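Local coordinates for protein N5-carboxyaminoimidazole ribonucleotide synthetase (Bacillus anthracis, PDB 3QFF) that probably catalyses the ATP-dependent carboxylation of aminoimidazole ribonucleotide with bicarbonate in purine biosynthesis, and binds ADP as an ATP-grasp enzyme, at residues R9-G14 and H97-Q102; S76-Y81 and A301-P306. All blocks are in the same frame, centred on the assembly; numbering follows the deposited sequence.

Interaction 1. Residues R9-G14 and H97-Q102; sequences RIILPG and HAYLPQ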
loop_
_atom_site.group_PDB
_atom_site.type_symbol
_atom_site.label_atom_id
_atom_site.label_comp_id
_atom_site.label_asym_id
_atom_site.label_seq_id
_atom_site.Cartn_x
_atom_site.Cartn_y
_atom_site.Cartn_z
ATOM N N ARG A 9 11.424 -23.776 -2.402
ATOM C CA ARG A 9 10.424 -23.393 -3.429
ATOM C C ARG A 9 9.950 -21.932 -3.335
ATOM O O ARG A 9 9.311 -21.529 -2.353
ATOM C CB ARG A 9 9.231 -24.339 -3.386
ATOM C CG ARG A 9 8.224 -24.164 -4.530
ATOM C CD ARG A 9 7.404 -25.443 -4.652
ATOM N NE ARG A 9 6.345 -25.341 -5.638
ATOM C CZ ARG A 9 5.575 -26.355 -6.021
ATOM N NH1 ARG A 9 5.738 -27.567 -5.498
ATOM N NH2 ARG A 9 4.637 -26.151 -6.930
ATOM N N ILE A 10 10.264 -21.163 -4.375
ATOM C CA ILE A 10 9.941 -19.741 -4.438
ATOM C C ILE A 10 8.947 -19.483 -5.555
ATOM O O ILE A 10 9.093 -20.013 -6.660
ATOM C CB ILE A 10 11.218 -18.890 -4.673
ATOM C CG1 ILE A 10 12.189 -19.040 -3.490
ATOM C CG2 ILE A 10 10.862 -17.410 -4.922
ATOM C CD1 ILE A 10 13.609 -18.479 -3.768
ATOM N N ILE A 11 7.928 -18.680 -5.259
ATOM C CA ILE A 11 6.947 -18.244 -6.263
ATOM C C ILE A 11 7.259 -16.796 -6.660
ATOM O O ILE A 11 7.000 -15.856 -5.895
ATOM C CB ILE A 11 5.495 -18.357 -5.739
ATOM C CG1 ILE A 11 5.205 -19.743 -5.133
ATOM C CG2 ILE A 11 4.483 -17.973 -6.823
ATOM C CD1 ILE A 11 5.340 -20.959 -6.144
ATOM N N LEU A 12 7.810 -16.636 -7.860
ATOM C CA LEU A 12 8.314 -15.343 -8.320
ATOM C C LEU A 12 7.231 -14.367 -8.759
ATOM O O LEU A 12 6.179 -14.776 -9.263
ATOM C CB LEU A 12 9.319 -15.536 -9.470
ATOM C CG LEU A 12 10.650 -16.194 -9.113
ATOM C CD1 LEU A 12 11.484 -16.507 -10.377
ATOM C CD2 LEU A 12 11.431 -15.342 -8.100
ATOM N N PRO A 13 7.497 -13.061 -8.596
ATOM C CA PRO A 13 6.652 -12.027 -9.204
ATOM C C PRO A 13 6.316 -12.378 -10.642
ATOM O O PRO A 13 7.183 -12.873 -11.370
ATOM C CB PRO A 13 7.543 -10.804 -9.158
ATOM C CG PRO A 13 8.305 -10.991 -7.839
ATOM C CD PRO A 13 8.581 -12.477 -7.778
ATOM N N GLY A 14 5.056 -12.169 -11.031
ATOM C CA GLY A 14 4.612 -12.497 -12.379
ATOM C C GLY A 14 3.724 -13.727 -12.384
ATOM O O GLY A 14 2.903 -13.893 -13.278
ATOM N N HIS A 97 -2.427 -31.798 -4.699
ATOM C CA HIS A 97 -2.430 -31.623 -6.160
ATOM C C HIS A 97 -2.248 -30.183 -6.646
ATOM O O HIS A 97 -2.101 -29.939 -7.846
ATOM C CB HIS A 97 -3.688 -32.248 -6.774
ATOM C CG HIS A 97 -3.868 -33.691 -6.425
ATOM N ND1 HIS A 97 -2.996 -34.672 -6.847
ATOM C CD2 HIS A 97 -4.813 -34.319 -5.687
ATOM C CE1 HIS A 97 -3.402 -35.845 -6.389
ATOM N NE2 HIS A 97 -4.503 -35.657 -5.680
ATOM N N ALA A 98 -2.283 -29.228 -5.720
ATOM C CA ALA A 98 -1.920 -27.850 -6.022
ATOM C C ALA A 98 -0.763 -27.476 -5.112
ATOM O O ALA A 98 -0.178 -28.339 -4.444
ATOM C CB ALA A 98 -3.102 -26.913 -5.789
ATOM N N TYR A 99 -0.418 -26.196 -5.104
ATOM C CA TYR A 99 0.591 -25.716 -4.179
ATOM C C TYR A 99 -0.058 -24.870 -3.079
ATOM O O TYR A 99 -0.377 -23.697 -3.290
ATOM C CB TYR A 99 1.718 -24.964 -4.913
ATOM C CG TYR A 99 2.823 -24.550 -3.975
ATOM C CD1 TYR A 99 3.442 -25.485 -3.137
ATOM C CD2 TYR A 99 3.245 -23.226 -3.912
ATOM C CE1 TYR A 99 4.444 -25.099 -2.248
ATOM C CE2 TYR A 99 4.249 -22.833 -3.040
ATOM C CZ TYR A 99 4.848 -23.770 -2.213
ATOM O OH TYR A 99 5.830 -23.368 -1.341
ATOM N N LEU A 100 -0.272 -25.504 -1.921
ATOM C CA LEU A 100 -0.879 -24.890 -0.735
ATOM C C LEU A 100 0.125 -24.982 0.433
ATOM O O LEU A 100 -0.007 -25.864 1.294
ATOM C CB LEU A 100 -2.183 -25.618 -0.361
ATOM C CG LEU A 100 -3.053 -24.990 0.738
ATOM C CD1 LEU A 100 -4.034 -24.004 0.125
ATOM C CD2 LEU A 100 -3.797 -26.079 1.547
ATOM N N PRO A 101 1.128 -24.078 0.463
ATOM C CA PRO A 101 2.207 -24.105 1.457
ATOM C C PRO A 101 1.728 -23.985 2.908
ATOM O O PRO A 101 2.428 -24.441 3.804
ATOM C CB PRO A 101 3.069 -22.879 1.089
ATOM C CG PRO A 101 2.199 -22.008 0.259
ATOM C CD PRO A 101 1.304 -22.970 -0.492
ATOM N N GLN A 102 0.554 -23.382 3.129
ATOM C CA GLN A 102 -0.023 -23.286 4.477
ATOM C C GLN A 102 -0.396 -24.646 5.062
ATOM O O GLN A 102 -0.378 -24.827 6.289
ATOM C CB GLN A 102 -1.251 -22.379 4.494
ATOM C CG GLN A 102 -0.909 -20.895 4.476
ATOM C CD GLN A 102 -2.076 -20.065 4.047
ATOM O OE1 GLN A 102 -2.463 -20.074 2.867
ATOM N NE2 GLN A 102 -2.678 -19.356 4.998
HETATM O O HOH W 1 6.651 -20.891 -1.789
#
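With CG anti to the backbone N in both R9 (chi1 -172°) and Y99 (chi1 -176°), and with the arginine chain extended from CG to NE, the two side chains run past each other in opposite directions and bring a guanidinium flat onto a phenol ring. The planes lie 3° apart and R9 CZ stands 4.0 Å from the ring centroid of Y99, the geometry of a stacked cation-pi pair. R9 CD adds a CH-pi contact over the same face, 4.1 Å from the centroid of Y99, while NH2 reaches back as far as CB of the tyrosine. P101 CD lies over the opposite face of Y99, so the ring is sandwiched between arginine and proline. I11 meets the ring obliquely, its CD1 3.8 Å from Y99 CE2. At the phenol end a water sits in the ring plane, 2.6 Å from Y99 OH, and donates to R9 O at 2.8 Å. Y99 also packs on V78 of strand 78-81, which places this contact beside the parallel sheet of the N-terminal domain. Stacking and a water bridge thus join two loops, and the positive charge of R9 is probably stabilised by the pi cloud beneath it.

Interaction 2. Residues S76-Y81 and A301-P306; sequences SDVVTY and AICNLP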
loop_
_atom_site.group_PDB
_atom_site.type_symbol
_atom_site.label_atom_id
_atom_site.label_comp_id
_atom_site.label_asym_id
_atom_site.label_seq_id
_atom_site.Cartn_x
_atom_site.Cartn_y
_atom_site.Cartn_z
ATOM N N SER A 76 -3.436 -21.380 -10.809
ATOM C CA SER A 76 -2.689 -20.687 -9.752
ATOM C C SER A 76 -1.337 -21.350 -9.496
ATOM O O SER A 76 -1.247 -22.568 -9.411
ATOM C CB SER A 76 -3.496 -20.716 -8.446
ATOM O OG SER A 76 -4.710 -20.009 -8.593
ATOM N N ASP A 77 -0.292 -20.537 -9.349
ATOM C CA ASP A 77 1.032 -21.021 -8.959
ATOM C C ASP A 77 1.167 -21.252 -7.456
ATOM O O ASP A 77 1.994 -22.062 -7.012
ATOM C CB ASP A 77 2.084 -20.055 -9.481
ATOM C CG ASP A 77 2.017 -19.930 -11.003
ATOM O OD1 ASP A 77 2.623 -20.792 -11.691
ATOM O OD2 ASP A 77 1.325 -19.012 -11.499
ATOM N N VAL A 78 0.348 -20.544 -6.681
ATOM C CA VAL A 78 0.249 -20.759 -5.233
ATOM C C VAL A 78 -1.184 -20.445 -4.835
ATOM O O VAL A 78 -1.806 -19.525 -5.389
ATOM C CB VAL A 78 1.303 -19.922 -4.412
ATOM C CG1 VAL A 78 1.152 -18.418 -4.642
ATOM C CG2 VAL A 78 1.241 -20.259 -2.895
ATOM N N VAL A 79 -1.719 -21.227 -3.906
ATOM C CA VAL A 79 -3.080 -21.024 -3.400
ATOM C C VAL A 79 -3.049 -20.650 -1.905
ATOM O O VAL A 79 -2.333 -21.268 -1.115
ATOM C CB VAL A 79 -3.967 -22.280 -3.648
ATOM C CG1 VAL A 79 -5.403 -22.084 -3.114
ATOM C CG2 VAL A 79 -4.014 -22.622 -5.152
ATOM N N THR A 80 -3.824 -19.636 -1.537
ATOM C CA THR A 80 -4.056 -19.293 -0.140
ATOM C C THR A 80 -5.559 -19.098 0.056
ATOM O O THR A 80 -6.337 -19.147 -0.907
ATOM C CB THR A 80 -3.214 -18.037 0.311
ATOM O OG1 THR A 80 -3.447 -17.761 1.699
ATOM C CG2 THR A 80 -3.571 -16.802 -0.514
ATOM N N TYR A 81 -5.977 -18.904 1.300
ATOM C CA TYR A 81 -7.399 -18.754 1.603
ATOM C C TYR A 81 -7.650 -17.598 2.553
ATOM O O TYR A 81 -6.827 -17.300 3.427
ATOM C CB TYR A 81 -7.934 -20.040 2.254
ATOM C CG TYR A 81 -7.162 -20.395 3.510
ATOM C CD1 TYR A 81 -6.076 -21.271 3.465
ATOM C CD2 TYR A 81 -7.487 -19.805 4.734
ATOM C CE1 TYR A 81 -5.342 -21.571 4.627
ATOM C CE2 TYR A 81 -6.764 -20.089 5.885
ATOM C CZ TYR A 81 -5.703 -20.967 5.829
ATOM O OH TYR A 81 -5.006 -21.226 6.978
ATOM N N ALA A 301 5.473 -14.632 2.777
ATOM C CA ALA A 301 5.560 -15.893 3.508
ATOM C C ALA A 301 5.194 -17.110 2.649
ATOM O O ALA A 301 5.915 -18.119 2.651
ATOM C CB ALA A 301 4.675 -15.863 4.785
ATOM N N ILE A 302 4.076 -17.023 1.934
ATOM C CA ILE A 302 3.623 -18.160 1.135
ATOM C C ILE A 302 4.443 -18.328 -0.155
ATOM O O ILE A 302 4.571 -19.441 -0.668
ATOM C CB ILE A 302 2.106 -18.116 0.830
ATOM C CG1 ILE A 302 1.769 -16.935 -0.082
ATOM C CG2 ILE A 302 1.286 -18.119 2.156
ATOM C CD1 ILE A 302 0.353 -16.968 -0.652
ATOM N N CYS A 303 4.969 -17.223 -0.678
ATOM C CA CYS A 303 5.787 -17.254 -1.886
ATOM C C CYS A 303 7.252 -17.540 -1.558
ATOM O O CYS A 303 8.070 -17.713 -2.467
ATOM C CB CYS A 303 5.683 -15.932 -2.664
ATOM S SG CYS A 303 4.060 -15.596 -3.393
ATOM N N ASN A 304 7.573 -17.587 -0.259
ATOM C CA ASN A 304 8.934 -17.830 0.231
ATOM C C ASN A 304 9.924 -16.745 -0.211
ATOM O O ASN A 304 11.046 -17.024 -0.630
ATOM C CB ASN A 304 9.412 -19.248 -0.148
ATOM C CG ASN A 304 10.560 -19.744 0.727
ATOM O OD1 ASN A 304 10.749 -19.278 1.855
ATOM N ND2 ASN A 304 11.333 -20.706 0.207
ATOM N N LEU A 305 9.488 -15.493 -0.139
ATOM C CA LEU A 305 10.396 -14.357 -0.291
ATOM C C LEU A 305 10.909 -13.964 1.092
ATOM O O LEU A 305 10.318 -14.353 2.114
ATOM C CB LEU A 305 9.668 -13.176 -0.936
ATOM C CG LEU A 305 8.838 -13.466 -2.191
ATOM C CD1 LEU A 305 8.090 -12.217 -2.595
ATOM C CD2 LEU A 305 9.727 -13.975 -3.349
ATOM N N PRO A 306 12.009 -13.204 1.152
ATOM C CA PRO A 306 12.429 -12.730 2.474
ATOM C C PRO A 306 11.308 -11.908 3.126
ATOM O O PRO A 306 10.605 -11.153 2.437
ATOM C CB PRO A 306 13.612 -11.822 2.147
ATOM C CG PRO A 306 14.149 -12.364 0.853
ATOM C CD PRO A 306 12.888 -12.673 0.087
#
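I302 lays its terminal methyl, CD1, against T80, 3.8 Å from CB and almost as near to the threonine methyl CG2, and the two side chains cross at about a right angle. The contact sets the last turn of helix 294-303 against strand 78-81, an outermost strand of the four-stranded parallel sheet in the Rossmann-like preATP-grasp domain. The packing joins segments about 220 residues apart in the chain. I302 directs CG1 between its backbone N and carbonyl carbon (chi1 66°), and the extended continuation to CD1 carries the methyl to the strand. There it also meets V78, whose CG2 lies 4.1 Å from I302 CD1. The other methyl, V78 CG1, lies 4.2 Å from C303 SG, on the residue after I302. V78 and T80, alternate residues of the strand, therefore share one apolar surface with the helix end, and I17 of the adjacent strand 16-20 continues it by touching both V78 and C303. The polar branch of T80 is satisfied elsewhere: OG1, anti to the backbone N, is hydrogen-bonded to Q102 OE1 and to H298 NE2, the latter on the same helix as I302. A threonine thus offers carbon to the isoleucine while its hydroxyl joins the helix to the loop after helix 88-97. The helix is ended by a Schellman motif with N304, at positive phi, as the C-prime residue, and within it the bond from N304 N to A301 O is weak at 3.4 Å.

Interactions 1 and 2 are neighbours, with centres about 5 Å apart, and their segments alternate along the chain. Strand 78-81, part of interaction 2, also borders interaction 1: V79 N probably donates a backbone hydrogen bond to Y99 O, 2.9 Å away. Segments 9-14 and 301-306 also meet, where R9 O lies against N304 CB and receives a weak hydrogen bond from N304 ND2. The chemistry follows depth. Interaction 1, between two loops and only partly buried, can use a charged group, an aromatic ring and a bridging water; interaction 2, wholly buried between strand and helix end, relies on methyl groups and a sulfur. Similar areas, 177 and 178 Å², are thus buried by different means.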